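Side-chain contacts in ribonuclease mar1, putative (Trypanosoma cruzi, PDB 1YZV), which is of unknown function but belongs to the isochorismatase family, so that it is probably a hydrolase or related enzyme: residues 126-131 with 161-166; 179-182 with 188-191; 62-67 with 102-107. One frame throughout, in Å; residues are numbered along the deposited sequence.

Interaction 1: residues 126-131 with 161-166; sequences QTAAAL and QSWSGD
Ala-129 and Trp-163 are the residues whose CA atoms come nearest across the two segments, 9.2 Å apart, a gap that the indole has to span. Residues 126-131 are regular helix, as the bond from Ala-130 N to Gln-126 O at 3.0 Å attests. Gln-161 to Ser-164 form a type I turn with Trp-163 in its third position (phi -99°, psi 11°), and the chain runs on into a 3-10 segment in which Asp-166 N binds Trp-163 O at 3.0 Å.

The contact is carried by the benzo end of the indole. Trp-163 has CG anti to its carbonyl carbon and beside its backbone N (chi1 -54°), which sends the six-membered ring toward the helix. Ala-128 CB lies at the ring's edge, near its plane, 4.0 Å from Trp-163 CZ3. One residue on, Ala-129 CB stands 4.1 Å from Trp-163 CH2, the neighbouring ring carbon, while Ala-129 N is 4.0 Å from Trp-163 CZ3 along an oblique line. These separations are van der Waals distances, and the small methyl groups let the ring come close enough to reach the helix backbone. Leu-125 and Leu-132 of the same helix also touch Trp-163. Across a subunit boundary, Leu-12 of the second subunit packs on both Ala-129 and Trp-163, and Arg-11 of that subunit makes a cation-pi contact with the indole.

The evidence thus places the tryptophan between a helix and an interface. Helix 120-133 is the crossover from strand 110-118 to its parallel neighbour 137-146, and the turn precedes strand 168-171, outermost in this chain's sheet: the contact joins successive beta-alpha-beta units of the alpha/beta fold of the isochorismatase family.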
loop_
_atom_site.group_PDB
_atom_site.type_symbol
_atom_site.label_atom_id
_atom_site.label_comp_id
_atom_site.label_asym_id
_atom_site.label_seq_id
_atom_site.Cartn_x
_atom_site.Cartn_y
_atom_site.Cartn_z
ATOM N N GLN A 126 12.659 -12.981 6.683
ATOM C CA GLN A 126 14.097 -13.084 6.535
ATOM C C GLN A 126 14.564 -13.972 5.356
ATOM O O GLN A 126 15.582 -13.699 4.742
ATOM C CB GLN A 126 14.786 -13.505 7.858
ATOM C CG GLN A 126 14.472 -12.511 8.971
ATOM C CD GLN A 126 15.299 -12.651 10.190
ATOM O OE1 GLN A 126 16.459 -13.107 10.136
ATOM N NE2 GLN A 126 14.723 -12.248 11.326
ATOM N N THR A 127 13.809 -15.010 5.045
ATOM C CA THR A 127 14.077 -15.846 3.867
ATOM C C THR A 127 13.885 -15.050 2.577
ATOM O O THR A 127 14.696 -15.138 1.666
ATOM C CB THR A 127 13.194 -17.131 3.887
ATOM O OG1 THR A 127 13.431 -17.885 5.092
ATOM C CG2 THR A 127 13.455 -18.017 2.677
ATOM N N ALA A 128 12.800 -14.282 2.487
ATOM C CA ALA A 128 12.549 -13.439 1.322
ATOM C C ALA A 128 13.714 -12.477 1.120
ATOM O O ALA A 128 14.191 -12.324 -0.000
ATOM C CB ALA A 128 11.242 -12.646 1.460
ATOM N N ALA A 129 14.132 -11.818 2.190
ATOM C CA ALA A 129 15.226 -10.887 2.110
ATOM C C ALA A 129 16.495 -11.565 1.617
ATOM O O ALA A 129 17.215 -11.004 0.789
ATOM C CB ALA A 129 15.464 -10.208 3.479
ATOM N N ALA A 130 16.810 -12.726 2.184
ATOM C CA ALA A 130 18.001 -13.497 1.782
ATOM C C ALA A 130 17.958 -13.928 0.291
ATOM O O ALA A 130 18.952 -13.813 -0.429
ATOM C CB ALA A 130 18.156 -14.718 2.691
ATOM N N LEU A 131 16.786 -14.349 -0.191
ATOM C CA LEU A 131 16.597 -14.684 -1.585
ATOM C C LEU A 131 16.743 -13.460 -2.478
ATOM O O LEU A 131 17.348 -13.526 -3.552
ATOM C CB LEU A 131 15.218 -15.352 -1.814
ATOM C CG LEU A 131 15.128 -16.754 -1.215
ATOM C CD1 LEU A 131 13.676 -17.184 -1.130
ATOM C CD2 LEU A 131 15.955 -17.761 -2.072
ATOM N N GLN A 161 5.296 -6.411 0.416
ATOM C CA GLN A 161 4.629 -5.796 -0.724
ATOM C C GLN A 161 5.371 -4.539 -1.207
ATOM O O GLN A 161 5.352 -4.212 -2.398
ATOM C CB GLN A 161 3.171 -5.489 -0.392
ATOM C CG GLN A 161 2.313 -6.778 -0.245
ATOM C CD GLN A 161 0.877 -6.475 0.120
ATOM O OE1 GLN A 161 0.648 -5.746 1.080
ATOM N NE2 GLN A 161 -0.106 -7.120 -0.570
ATOM N N SER A 162 6.060 -3.845 -0.317
ATOM C CA SER A 162 6.921 -2.750 -0.775
ATOM C C SER A 162 8.231 -3.193 -1.520
ATOM O O SER A 162 8.894 -2.358 -2.130
ATOM C CB SER A 162 7.314 -1.892 0.395
ATOM O OG SER A 162 8.317 -2.614 1.076
ATOM N N TRP A 163 8.547 -4.488 -1.595
ATOM C CA TRP A 163 9.765 -4.932 -2.307
ATOM C C TRP A 163 9.576 -5.466 -3.774
ATOM O O TRP A 163 10.498 -6.112 -4.374
ATOM C CB TRP A 163 10.453 -6.010 -1.509
ATOM C CG TRP A 163 10.783 -5.696 -0.112
ATOM C CD1 TRP A 163 11.064 -4.481 0.412
ATOM C CD2 TRP A 163 11.204 -6.652 0.857
ATOM N NE1 TRP A 163 11.439 -4.606 1.722
ATOM C CE2 TRP A 163 11.666 -5.933 1.976
ATOM C CE3 TRP A 163 11.233 -8.052 0.890
ATOM C CZ2 TRP A 163 12.018 -6.560 3.151
ATOM C CZ3 TRP A 163 11.659 -8.672 2.060
ATOM C CH2 TRP A 163 12.093 -7.920 3.144
ATOM N N SER A 164 8.377 -5.255 -4.312
ATOM C CA SER A 164 8.021 -5.676 -5.713
ATOM C C SER A 164 9.073 -5.249 -6.766
ATOM O O SER A 164 9.398 -5.975 -7.722
ATOM C CB SER A 164 6.611 -5.093 -6.052
ATOM O OG SER A 164 5.990 -5.766 -7.143
ATOM N N GLY A 165 9.596 -4.051 -6.589
ATOM C CA GLY A 165 10.557 -3.483 -7.529
ATOM C C GLY A 165 11.778 -4.348 -7.688
ATOM O O GLY A 165 12.368 -4.420 -8.782
ATOM N N ASP A 166 12.126 -5.059 -6.618
ATOM C CA ASP A 166 13.335 -5.863 -6.562
ATOM C C ASP A 166 13.105 -7.335 -6.737
ATOM O O ASP A 166 14.089 -8.098 -6.629
ATOM C CB ASP A 166 14.037 -5.622 -5.232
ATOM C CG ASP A 166 14.691 -4.230 -5.163
ATOM O OD1 ASP A 166 14.926 -3.574 -6.226
ATOM O OD2 ASP A 166 14.906 -3.779 -4.033
#

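Interaction 2: residues 179-182 with 188-191; sequences QLLK and VFKT
Leu-181 reaches across to Val-188 and Phe-189 where helix 173-181 is followed by helix 189-197, two helices joined by a short loop near the C-terminus. The first helix ends at Leu-181, and Lys-182, with a positive phi of 71°, turns the chain away. From CB, the Leu-181 side chain heads for the second segment, and its contacts begin at the branch point: Leu-181 CG lies 4.0 Å from Val-188 CG2. Of the two tips, Leu-181 CD1 stays with the same methyl, also at 4.0 Å from Val-188 CG2. The other, Leu-181 CD2, meets Phe-189 CD1 at 3.8 Å, coming in at the ring's edge near its plane, and lies 4.0 Å from Phe-189 CA. Phe-189 CG is anti to its backbone N (chi1 -175°), beside the carbonyl carbon; the Leu-181 and Phe-189 side chains cross at about a right angle. Phe-94 of the third subunit packs on the same phenylalanine, while Leu-56 of helix 39-56 touches Val-188. Beyond the helix end, Lys-182 folds back until its NZ donates to Gln-179 O over 2.6 Å, at a C=O...N angle of 134°, and NZ also bonds Leu-13 O.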
loop_
_atom_site.group_PDB
_atom_site.type_symbol
_atom_site.label_atom_id
_atom_site.label_comp_id
_atom_site.label_asym_id
_atom_site.label_seq_id
_atom_site.Cartn_x
_atom_site.Cartn_y
_atom_site.Cartn_z
ATOM N N GLN A 179 -0.343 -18.720 -12.517
ATOM C CA GLN A 179 0.879 -18.049 -13.024
ATOM C C GLN A 179 1.906 -19.003 -13.636
ATOM O O GLN A 179 2.525 -18.697 -14.671
ATOM C CB GLN A 179 1.583 -17.216 -11.937
ATOM C CG GLN A 179 0.860 -15.932 -11.581
ATOM C CD GLN A 179 1.415 -15.311 -10.280
ATOM O OE1 GLN A 179 2.609 -15.214 -10.121
ATOM N NE2 GLN A 179 0.537 -14.947 -9.362
ATOM N N LEU A 180 2.088 -20.150 -13.005
ATOM C CA LEU A 180 3.058 -21.133 -13.471
ATOM C C LEU A 180 2.566 -21.812 -14.734
ATOM O O LEU A 180 3.378 -22.313 -15.468
ATOM C CB LEU A 180 3.366 -22.175 -12.404
ATOM C CG LEU A 180 4.170 -21.631 -11.246
ATOM C CD1 LEU A 180 3.988 -22.516 -9.978
ATOM C CD2 LEU A 180 5.659 -21.467 -11.661
ATOM N N LEU A 181 1.243 -21.978 -14.878
ATOM C CA LEU A 181 0.652 -22.660 -16.031
ATOM C C LEU A 181 0.322 -21.805 -17.249
ATOM O O LEU A 181 0.355 -22.317 -18.378
ATOM C CB LEU A 181 -0.596 -23.438 -15.632
ATOM C CG LEU A 181 -0.397 -24.864 -15.118
ATOM C CD1 LEU A 181 0.632 -24.961 -13.996
ATOM C CD2 LEU A 181 -1.694 -25.281 -14.615
ATOM N N LYS A 182 -0.224 -20.612 -17.017
ATOM C CA LYS A 182 -0.524 -19.609 -18.066
ATOM C C LYS A 182 -1.675 -19.843 -19.057
ATOM O O LYS A 182 -2.204 -18.861 -19.602
ATOM C CB LYS A 182 0.746 -19.168 -18.838
ATOM C CG LYS A 182 1.832 -18.674 -17.842
ATOM C CD LYS A 182 2.674 -17.536 -18.304
ATOM C CE LYS A 182 3.650 -17.046 -17.158
ATOM N NZ LYS A 182 3.113 -16.432 -15.812
ATOM N N VAL A 188 -0.250 -29.977 -18.261
ATOM C CA VAL A 188 -0.508 -30.335 -16.853
ATOM C C VAL A 188 -1.788 -29.737 -16.283
ATOM O O VAL A 188 -2.138 -30.042 -15.140
ATOM C CB VAL A 188 0.691 -30.024 -15.864
ATOM C CG1 VAL A 188 1.956 -30.658 -16.326
ATOM C CG2 VAL A 188 0.941 -28.568 -15.706
ATOM N N PHE A 189 -2.469 -28.849 -17.014
ATOM C CA PHE A 189 -3.653 -28.217 -16.443
ATOM C C PHE A 189 -4.691 -29.208 -15.897
ATOM O O PHE A 189 -5.228 -29.048 -14.769
ATOM C CB PHE A 189 -4.328 -27.273 -17.436
ATOM C CG PHE A 189 -5.460 -26.529 -16.840
ATOM C CD1 PHE A 189 -5.234 -25.425 -16.041
ATOM C CD2 PHE A 189 -6.773 -26.905 -17.103
ATOM C CE1 PHE A 189 -6.312 -24.738 -15.459
ATOM C CE2 PHE A 189 -7.805 -26.248 -16.519
ATOM C CZ PHE A 189 -7.573 -25.133 -15.725
ATOM N N LYS A 190 -5.026 -30.194 -16.706
ATOM C CA LYS A 190 -6.020 -31.190 -16.289
ATOM C C LYS A 190 -5.610 -31.905 -15.024
ATOM O O LYS A 190 -6.443 -32.174 -14.144
ATOM C CB LYS A 190 -6.253 -32.207 -17.410
ATOM C CG LYS A 190 -7.279 -33.262 -17.084
ATOM C CD LYS A 190 -8.705 -32.748 -17.341
ATOM C CE LYS A 190 -9.776 -33.829 -17.077
ATOM N NZ LYS A 190 -11.094 -33.297 -17.539
ATOM N N THR A 191 -4.311 -32.120 -14.865
ATOM C CA THR A 191 -3.817 -32.732 -13.645
ATOM C C THR A 191 -3.906 -31.815 -12.414
ATOM O O THR A 191 -4.135 -32.285 -11.334
ATOM C CB THR A 191 -2.356 -33.206 -13.823
ATOM O OG1 THR A 191 -2.280 -34.103 -14.938
ATOM C CG2 THR A 191 -1.890 -33.923 -12.603
#

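Interaction 3: residues 62-67 with 102-107; sequences VYIVTE and MPLVDL
Met-102 O is gripped by two backbone amides, Asp-106 N at 2.7 Å and Val-105 N at 3.2 Å, and the short, loosely hydrogen-bonded helical turn so closed presents Leu-104 to the parallel sheet of this alpha/beta fold. The partner is strand 61-68, which turns Val-62 and Ile-64 toward the helical turn from the same face. Ile-64 does most of the work with one atom. The extended CG1-CD1 arm of Ile-64 (chi2 -168°) puts Ile-64 CD1 3.6 Å from Leu-104 CB, and the same methyl lies 3.8 Å from Leu-104 CD2. The two side chains meet at a slant. Leu-104 itself is modelled away from staggered positions at both bonds (chi1 -94°, chi2 22°). Strand 87-91, outermost in this chain's sheet, supplies His-87 and Phe-89 as further neighbours of this leucine, so Leu-104 lies over two adjacent strands. Val-105 packs instead on Val-110 and Val-113 of strand 110-118. At the start of the strand segment the approach is looser, Val-62 CG2 lying 4.4 Å from Leu-104 CG.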
loop_
_atom_site.group_PDB
_atom_site.type_symbol
_atom_site.label_atom_id
_atom_site.label_comp_id
_atom_site.label_asym_id
_atom_site.label_seq_id
_atom_site.Cartn_x
_atom_site.Cartn_y
_atom_site.Cartn_z
ATOM N N VAL A 62 11.379 -28.270 -7.227
ATOM C CA VAL A 62 12.025 -28.810 -6.049
ATOM C C VAL A 62 11.265 -28.330 -4.815
ATOM O O VAL A 62 10.735 -27.224 -4.802
ATOM C CB VAL A 62 13.539 -28.445 -5.989
ATOM C CG1 VAL A 62 13.750 -26.972 -5.953
ATOM C CG2 VAL A 62 14.241 -29.149 -4.804
ATOM N N TYR A 63 11.063 -29.235 -3.857
ATOM C CA TYR A 63 10.266 -28.952 -2.647
ATOM C C TYR A 63 11.190 -29.059 -1.430
ATOM O O TYR A 63 11.650 -30.165 -1.077
ATOM C CB TYR A 63 9.104 -29.965 -2.561
ATOM C CG TYR A 63 7.932 -29.577 -1.696
ATOM C CD1 TYR A 63 7.993 -29.696 -0.296
ATOM C CD2 TYR A 63 6.765 -29.069 -2.255
ATOM C CE1 TYR A 63 6.945 -29.305 0.509
ATOM C CE2 TYR A 63 5.684 -28.702 -1.434
ATOM C CZ TYR A 63 5.782 -28.860 -0.052
ATOM O OH TYR A 63 4.726 -28.506 0.757
ATOM N N ILE A 64 11.396 -27.913 -0.783
ATOM C CA ILE A 64 12.307 -27.725 0.321
ATOM C C ILE A 64 11.566 -27.350 1.592
ATOM O O ILE A 64 10.752 -26.413 1.610
ATOM C CB ILE A 64 13.355 -26.610 -0.036
ATOM C CG1 ILE A 64 13.998 -27.008 -1.357
ATOM C CG2 ILE A 64 14.317 -26.373 1.135
ATOM C CD1 ILE A 64 15.169 -26.280 -1.727
ATOM N N VAL A 65 11.782 -28.159 2.628
ATOM C CA VAL A 65 11.159 -27.979 3.937
ATOM C C VAL A 65 12.249 -27.705 4.975
ATOM O O VAL A 65 13.292 -28.398 5.024
ATOM C CB VAL A 65 10.386 -29.239 4.359
ATOM C CG1 VAL A 65 9.619 -28.990 5.634
ATOM C CG2 VAL A 65 9.451 -29.709 3.217
ATOM N N THR A 66 12.025 -26.689 5.800
ATOM C CA THR A 66 12.863 -26.503 6.979
ATOM C C THR A 66 12.042 -26.681 8.251
ATOM O O THR A 66 10.815 -26.577 8.255
ATOM C CB THR A 66 13.539 -25.129 7.002
ATOM O OG1 THR A 66 12.539 -24.090 6.913
ATOM C CG2 THR A 66 14.536 -25.039 5.869
ATOM N N GLU A 67 12.740 -27.074 9.304
ATOM C CA GLU A 67 12.172 -27.167 10.626
ATOM C C GLU A 67 13.087 -26.428 11.551
ATOM O O GLU A 67 14.298 -26.719 11.615
ATOM C CB GLU A 67 12.038 -28.628 11.011
ATOM C CG GLU A 67 11.125 -29.419 10.060
ATOM C CD GLU A 67 11.012 -30.915 10.357
ATOM O OE1 GLU A 67 11.930 -31.466 10.980
ATOM O OE2 GLU A 67 10.044 -31.568 9.845
ATOM N N MET A 102 21.511 -24.352 0.159
ATOM C CA MET A 102 22.132 -23.578 -0.899
ATOM C C MET A 102 22.420 -24.342 -2.197
ATOM O O MET A 102 22.154 -23.801 -3.260
ATOM C CB MET A 102 23.400 -22.878 -0.365
ATOM C CG MET A 102 23.089 -21.748 0.588
ATOM S SD MET A 102 22.401 -20.294 -0.246
ATOM C CE MET A 102 23.847 -19.517 -0.972
ATOM N N PRO A 103 22.909 -25.602 -2.132
ATOM C CA PRO A 103 23.113 -26.379 -3.369
ATOM C C PRO A 103 21.818 -26.758 -4.126
ATOM O O PRO A 103 21.871 -27.352 -5.228
ATOM C CB PRO A 103 23.801 -27.659 -2.882
ATOM C CG PRO A 103 24.170 -27.417 -1.430
ATOM C CD PRO A 103 23.239 -26.379 -0.926
ATOM N N LEU A 104 20.672 -26.492 -3.510
ATOM C CA LEU A 104 19.374 -26.762 -4.133
ATOM C C LEU A 104 18.803 -25.567 -4.871
ATOM O O LEU A 104 18.002 -25.748 -5.783
ATOM C CB LEU A 104 18.368 -27.231 -3.076
ATOM C CG LEU A 104 18.159 -28.731 -2.828
ATOM C CD1 LEU A 104 19.270 -29.572 -3.242
ATOM C CD2 LEU A 104 17.805 -28.986 -1.365
ATOM N N VAL A 105 19.201 -24.362 -4.484
ATOM C CA VAL A 105 18.638 -23.140 -5.035
ATOM C C VAL A 105 19.688 -22.216 -5.630
ATOM O O VAL A 105 19.370 -21.387 -6.475
ATOM C CB VAL A 105 17.824 -22.375 -3.912
ATOM C CG1 VAL A 105 18.722 -21.896 -2.774
ATOM C CG2 VAL A 105 17.073 -21.200 -4.475
ATOM N N ASP A 106 20.935 -22.301 -5.155
ATOM C CA ASP A 106 22.017 -21.452 -5.698
ATOM C C ASP A 106 22.502 -22.030 -7.036
ATOM O O ASP A 106 23.679 -22.326 -7.204
ATOM C CB ASP A 106 23.170 -21.373 -4.696
ATOM C CG ASP A 106 24.180 -20.289 -5.010
ATOM O OD1 ASP A 106 23.848 -19.263 -5.663
ATOM O OD2 ASP A 106 25.294 -20.415 -4.456
ATOM N N LEU A 107 21.573 -22.241 -7.956
ATOM C CA LEU A 107 21.858 -22.721 -9.331
ATOM C C LEU A 107 21.153 -21.753 -10.273
ATOM O O LEU A 107 20.049 -21.329 -9.985
ATOM C CB LEU A 107 21.290 -24.133 -9.536
ATOM C CG LEU A 107 21.775 -25.241 -8.583
ATOM C CD1 LEU A 107 20.864 -26.474 -8.570
ATOM C CD2 LEU A 107 23.196 -25.644 -8.966
#

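Interactions 1 and 3 are the nearest pair, their centres 17 Å apart and their nearest atoms about 4 Å apart without touching. Shared neighbours connect them: Val-113 of strand 110-118 is touched by both Leu-131 and Val-105, and Met-96 meets both Thr-127 and Thr-66. Interaction 2 is more remote within the chain, its centre 26 Å from that of interaction 1 and 23 Å from that of interaction 3. Between chains, interactions 1 and 2 come together: Gln-126 bonds through NE2 to Met-178 O of the second subunit and packs on Lys-182 there. Interactions 1 and 2 therefore border subunit interfaces, whereas interaction 3 is touched by no other chain of the assembly.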